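Local coordinates for flagellar hook associated protein type 3 FlgL (Legionella pneumophila subsp. pneumophila, PDB 5YTI) that probably serves as a structural component of the bacterial flagellum, as a hook-associated protein of the flagellin family, at residues 217-229 against 237-249. Residues are numbered along the deposited sequence; the frame is centred on the assembly and turned at random.
Sequences AAFVPDNYTMTFA and VVMVSGTLSGNVI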
loop_
_atom_site.group_PDB
_atom_site.type_symbol
_atom_site.label_atom_id
_atom_site.label_comp_id
_atom_site.label_asym_id
_atom_site.label_seq_id
_atom_site.Cartn_x
_atom_site.Cartn_y
_atom_site.Cartn_z
ATOM N N ALA A 217 12.410 -14.077 -2.250
ATOM C CA ALA A 217 12.670 -15.141 -1.266
ATOM C C ALA A 217 13.743 -14.741 -0.276
ATOM O O ALA A 217 13.656 -15.114 0.878
ATOM C CB ALA A 217 13.056 -16.460 -1.934
ATOM N N ALA A 218 14.758 -14.003 -0.723
ATOM C CA ALA A 218 15.813 -13.579 0.197
ATOM C C ALA A 218 15.390 -12.397 1.117
ATOM O O ALA A 218 16.144 -12.023 2.005
ATOM C CB ALA A 218 17.061 -13.214 -0.585
ATOM N N PHE A 219 14.193 -11.836 0.889
ATOM C CA PHE A 219 13.758 -10.585 1.479
ATOM C C PHE A 219 13.492 -10.734 2.959
ATOM O O PHE A 219 12.880 -11.711 3.374
ATOM C CB PHE A 219 12.472 -10.130 0.817
ATOM C CG PHE A 219 11.814 -8.960 1.500
ATOM C CD1 PHE A 219 12.250 -7.670 1.276
ATOM C CD2 PHE A 219 10.739 -9.151 2.354
ATOM C CE1 PHE A 219 11.625 -6.607 1.881
ATOM C CE2 PHE A 219 10.112 -8.084 2.978
ATOM C CZ PHE A 219 10.570 -6.814 2.750
ATOM N N VAL A 220 13.942 -9.757 3.747
ATOM C CA VAL A 220 13.660 -9.743 5.182
ATOM C C VAL A 220 13.224 -8.349 5.661
ATOM O O VAL A 220 14.002 -7.381 5.642
ATOM C CB VAL A 220 14.875 -10.216 6.024
ATOM C CG1 VAL A 220 14.511 -10.190 7.501
ATOM C CG2 VAL A 220 15.322 -11.605 5.602
ATOM N N PRO A 221 11.978 -8.241 6.101
ATOM C CA PRO A 221 11.639 -6.916 6.578
ATOM C C PRO A 221 12.383 -6.637 7.923
ATOM O O PRO A 221 12.439 -7.514 8.827
ATOM C CB PRO A 221 10.113 -6.997 6.747
ATOM C CG PRO A 221 9.803 -8.470 6.971
ATOM C CD PRO A 221 10.992 -9.275 6.490
ATOM N N ASP A 222 12.975 -5.446 8.035
ATOM C CA ASP A 222 13.691 -5.041 9.242
ATOM C C ASP A 222 13.938 -3.534 9.220
ATOM O O ASP A 222 13.770 -2.872 8.211
ATOM C CB ASP A 222 15.024 -5.804 9.349
ATOM C CG ASP A 222 15.609 -5.861 10.791
ATOM O OD1 ASP A 222 15.009 -5.259 11.720
ATOM O OD2 ASP A 222 16.688 -6.516 10.974
ATOM N N ASN A 223 14.327 -3.004 10.367
ATOM C CA ASN A 223 14.830 -1.640 10.492
ATOM C C ASN A 223 16.368 -1.668 10.419
ATOM O O ASN A 223 17.083 -2.169 11.327
ATOM C CB ASN A 223 14.378 -1.035 11.817
ATOM C CG ASN A 223 12.968 -0.571 11.781
ATOM O OD1 ASN A 223 12.665 0.338 11.058
ATOM N ND2 ASN A 223 12.110 -1.156 12.577
ATOM N N TYR A 224 16.864 -1.115 9.319
ATOM C CA TYR A 224 18.262 -1.248 8.952
ATOM C C TYR A 224 18.948 0.073 9.133
ATOM O O TYR A 224 18.352 1.114 8.970
ATOM C CB TYR A 224 18.400 -1.720 7.482
ATOM C CG TYR A 224 17.970 -3.156 7.238
ATOM C CD1 TYR A 224 18.835 -4.189 7.451
ATOM C CD2 TYR A 224 16.695 -3.455 6.791
ATOM C CE1 TYR A 224 18.445 -5.503 7.242
ATOM C CE2 TYR A 224 16.286 -4.754 6.569
ATOM C CZ TYR A 224 17.166 -5.789 6.791
ATOM O OH TYR A 224 16.781 -7.118 6.576
ATOM N N THR A 225 20.217 0.019 9.460
ATOM C CA THR A 225 21.014 1.198 9.552
ATOM C C THR A 225 22.277 0.968 8.733
ATOM O O THR A 225 22.968 -0.055 8.864
ATOM C CB THR A 225 21.308 1.501 11.025
ATOM O OG1 THR A 225 20.121 1.225 11.802
ATOM C CG2 THR A 225 21.761 2.969 11.187
HETATM N N MSE A 226 22.533 1.917 7.847
HETATM C CA MSE A 226 23.693 1.888 6.969
HETATM C C MSE A 226 24.635 2.942 7.469
HETATM O O MSE A 226 24.280 4.123 7.594
HETATM C CB MSE A 226 23.276 2.188 5.526
HETATM C CG MSE A 226 24.428 2.034 4.524
HETATM SE SE MSE A 226 23.924 2.609 2.700
HETATM C CE MSE A 226 23.777 0.729 2.155
ATOM N N THR A 227 25.849 2.522 7.761
ATOM C CA THR A 227 26.799 3.366 8.444
ATOM C C THR A 227 28.081 3.289 7.598
ATOM O O THR A 227 28.575 2.184 7.290
ATOM C CB THR A 227 26.975 2.886 9.929
ATOM O OG1 THR A 227 26.590 1.510 10.052
ATOM C CG2 THR A 227 26.046 3.649 10.917
ATOM N N PHE A 228 28.580 4.448 7.168
ATOM C CA PHE A 228 29.876 4.521 6.470
ATOM C C PHE A 228 31.026 4.748 7.463
ATOM O O PHE A 228 30.991 5.675 8.283
ATOM C CB PHE A 228 29.861 5.636 5.393
ATOM C CG PHE A 228 28.755 5.479 4.389
ATOM C CD1 PHE A 228 28.914 4.681 3.291
ATOM C CD2 PHE A 228 27.545 6.082 4.585
ATOM C CE1 PHE A 228 27.882 4.483 2.409
ATOM C CE2 PHE A 228 26.504 5.895 3.703
ATOM C CZ PHE A 228 26.671 5.087 2.618
ATOM N N ALA A 229 32.050 3.907 7.421
ATOM C CA ALA A 229 33.209 4.148 8.285
ATOM C C ALA A 229 34.498 3.514 7.739
ATOM O O ALA A 229 34.541 3.094 6.569
ATOM C CB ALA A 229 32.914 3.706 9.727
ATOM N N VAL A 237 34.251 2.473 3.983
ATOM C CA VAL A 237 33.666 1.140 3.953
ATOM C C VAL A 237 32.186 1.231 4.345
ATOM O O VAL A 237 31.764 2.192 4.975
ATOM C CB VAL A 237 34.510 0.188 4.862
ATOM C CG1 VAL A 237 33.846 -0.054 6.211
ATOM C CG2 VAL A 237 34.817 -1.137 4.168
ATOM N N VAL A 238 31.394 0.243 3.943
ATOM C CA VAL A 238 29.931 0.314 4.075
ATOM C C VAL A 238 29.416 -0.802 4.955
ATOM O O VAL A 238 29.672 -2.001 4.687
ATOM C CB VAL A 238 29.235 0.185 2.695
ATOM C CG1 VAL A 238 27.720 0.049 2.819
ATOM C CG2 VAL A 238 29.566 1.379 1.843
HETATM N N MSE A 239 28.677 -0.416 5.994
HETATM C CA MSE A 239 28.170 -1.404 6.937
HETATM C C MSE A 239 26.694 -1.310 7.047
HETATM O O MSE A 239 26.113 -0.241 6.920
HETATM C CB MSE A 239 28.863 -1.211 8.268
HETATM C CG MSE A 239 30.257 -1.778 8.069
HETATM SE SE MSE A 239 31.356 -1.581 9.675
HETATM C CE MSE A 239 31.479 0.394 9.724
ATOM N N VAL A 240 26.076 -2.457 7.262
ATOM C CA VAL A 240 24.642 -2.512 7.476
ATOM C C VAL A 240 24.307 -3.516 8.553
ATOM O O VAL A 240 24.816 -4.650 8.570
ATOM C CB VAL A 240 23.888 -2.888 6.173
ATOM C CG1 VAL A 240 22.422 -3.190 6.443
ATOM C CG2 VAL A 240 23.993 -1.767 5.157
ATOM N N SER A 241 23.442 -3.092 9.448
ATOM C CA SER A 241 22.949 -3.982 10.467
ATOM C C SER A 241 21.523 -3.566 10.716
ATOM O O SER A 241 21.040 -2.637 10.091
ATOM C CB SER A 241 23.775 -3.837 11.730
ATOM O OG SER A 241 23.510 -2.553 12.267
ATOM N N GLY A 242 20.852 -4.239 11.640
ATOM C CA GLY A 242 19.425 -4.050 11.780
ATOM C C GLY A 242 18.938 -4.637 13.074
ATOM O O GLY A 242 19.544 -5.550 13.617
ATOM N N THR A 243 17.828 -4.107 13.550
ATOM C CA THR A 243 17.349 -4.424 14.848
ATOM C C THR A 243 17.261 -5.914 15.007
ATOM O O THR A 243 17.850 -6.446 15.928
ATOM C CB THR A 243 15.960 -3.859 15.093
ATOM O OG1 THR A 243 15.909 -2.511 14.633
ATOM C CG2 THR A 243 15.635 -3.920 16.574
ATOM N N LEU A 244 16.542 -6.595 14.114
ATOM C CA LEU A 244 16.286 -8.040 14.261
ATOM C C LEU A 244 17.408 -8.887 13.722
ATOM O O LEU A 244 17.562 -10.012 14.137
ATOM C CB LEU A 244 14.987 -8.459 13.559
ATOM C CG LEU A 244 13.693 -7.715 13.977
ATOM C CD1 LEU A 244 12.581 -7.794 12.913
ATOM C CD2 LEU A 244 13.182 -8.171 15.359
ATOM N N SER A 245 18.190 -8.354 12.794
ATOM C CA SER A 245 19.120 -9.161 12.002
ATOM C C SER A 245 20.509 -9.094 12.552
ATOM O O SER A 245 21.394 -9.797 12.074
ATOM C CB SER A 245 19.161 -8.657 10.556
ATOM O OG SER A 245 17.990 -9.001 9.861
ATOM N N GLY A 246 20.720 -8.240 13.544
ATOM C CA GLY A 246 22.073 -7.962 13.977
ATOM C C GLY A 246 22.778 -7.513 12.722
ATOM O O GLY A 246 22.159 -6.887 11.860
ATOM N N ASN A 247 24.058 -7.850 12.605
ATOM C CA ASN A 247 24.869 -7.415 11.454
ATOM C C ASN A 247 24.597 -8.267 10.228
ATOM O O ASN A 247 24.582 -9.505 10.314
ATOM C CB ASN A 247 26.366 -7.558 11.712
ATOM C CG ASN A 247 26.787 -7.009 13.029
ATOM O OD1 ASN A 247 26.941 -5.805 13.159
ATOM N ND2 ASN A 247 27.028 -7.894 14.002
ATOM N N VAL A 248 24.430 -7.608 9.085
ATOM C CA VAL A 248 24.254 -8.345 7.846
ATOM C C VAL A 248 25.429 -8.088 6.915
ATOM O O VAL A 248 25.940 -9.048 6.367
ATOM C CB VAL A 248 22.864 -8.131 7.178
ATOM C CG1 VAL A 248 21.898 -9.263 7.567
ATOM C CG2 VAL A 248 22.276 -6.786 7.558
ATOM N N ILE A 249 25.875 -6.833 6.779
ATOM C CA ILE A 249 27.099 -6.518 6.028
ATOM C C ILE A 249 28.050 -5.818 6.919
ATOM O O ILE A 249 27.874 -4.633 7.144
ATOM C CB ILE A 249 26.899 -5.479 4.882
ATOM C CG1 ILE A 249 25.934 -5.981 3.811
ATOM C CG2 ILE A 249 28.241 -5.106 4.233
ATOM C CD1 ILE A 249 26.338 -5.549 2.426
#
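D222 reaches across to the turn at 243-245 just where an antiparallel beta hairpin, strands 224-229 and 237-242, begins to pair. Its CG stands anti to the backbone N (chi1 -159°), which sets the carboxylate against the amide of L244 and the hydroxyl of S245. The L244 N-H runs nearly straight, at 169°, into the syn lone pair of D222 OD1. S245 OG donates to D222 OD2 at 3.0 Å from the anti side, somewhat out of the carboxylate plane. A short acidic residue suits this place, since both oxygens find donors on one turn while OD1 also accepts the amide of N223. Beside it G242, with no side chain, lets D222 and N223 come close to its backbone.

Along the hairpin, Y224, M226, F228, V238 and V240 share one face, turned toward strands 266-269 and 272-277. Branched valines suit an extended strand, and their two methyls serve different neighbours: V240 CG1 meets Y224 CD1 obliquely, whereas V240 CG2 lies 3.9 Å from M226 CG. The selenomethionine M226 bends at chi3, bringing CE against V238 CG1. F228 and V238 point the same way, side by side, with V238 CG2 3.6 Å from F228 CE1. On the other face, the bent selenomethionine M239 places CE 3.6 Å from A229 CB.

Strand 246-249 continues the sheet through a classic beta bulge, in which the amides of V248 and I249 both bond to V240 O. From there V248 CG2 touches the edge of the Y224 ring, whose hydroxyl, also bonded to N270, donates to V220 O at 2.9 Å.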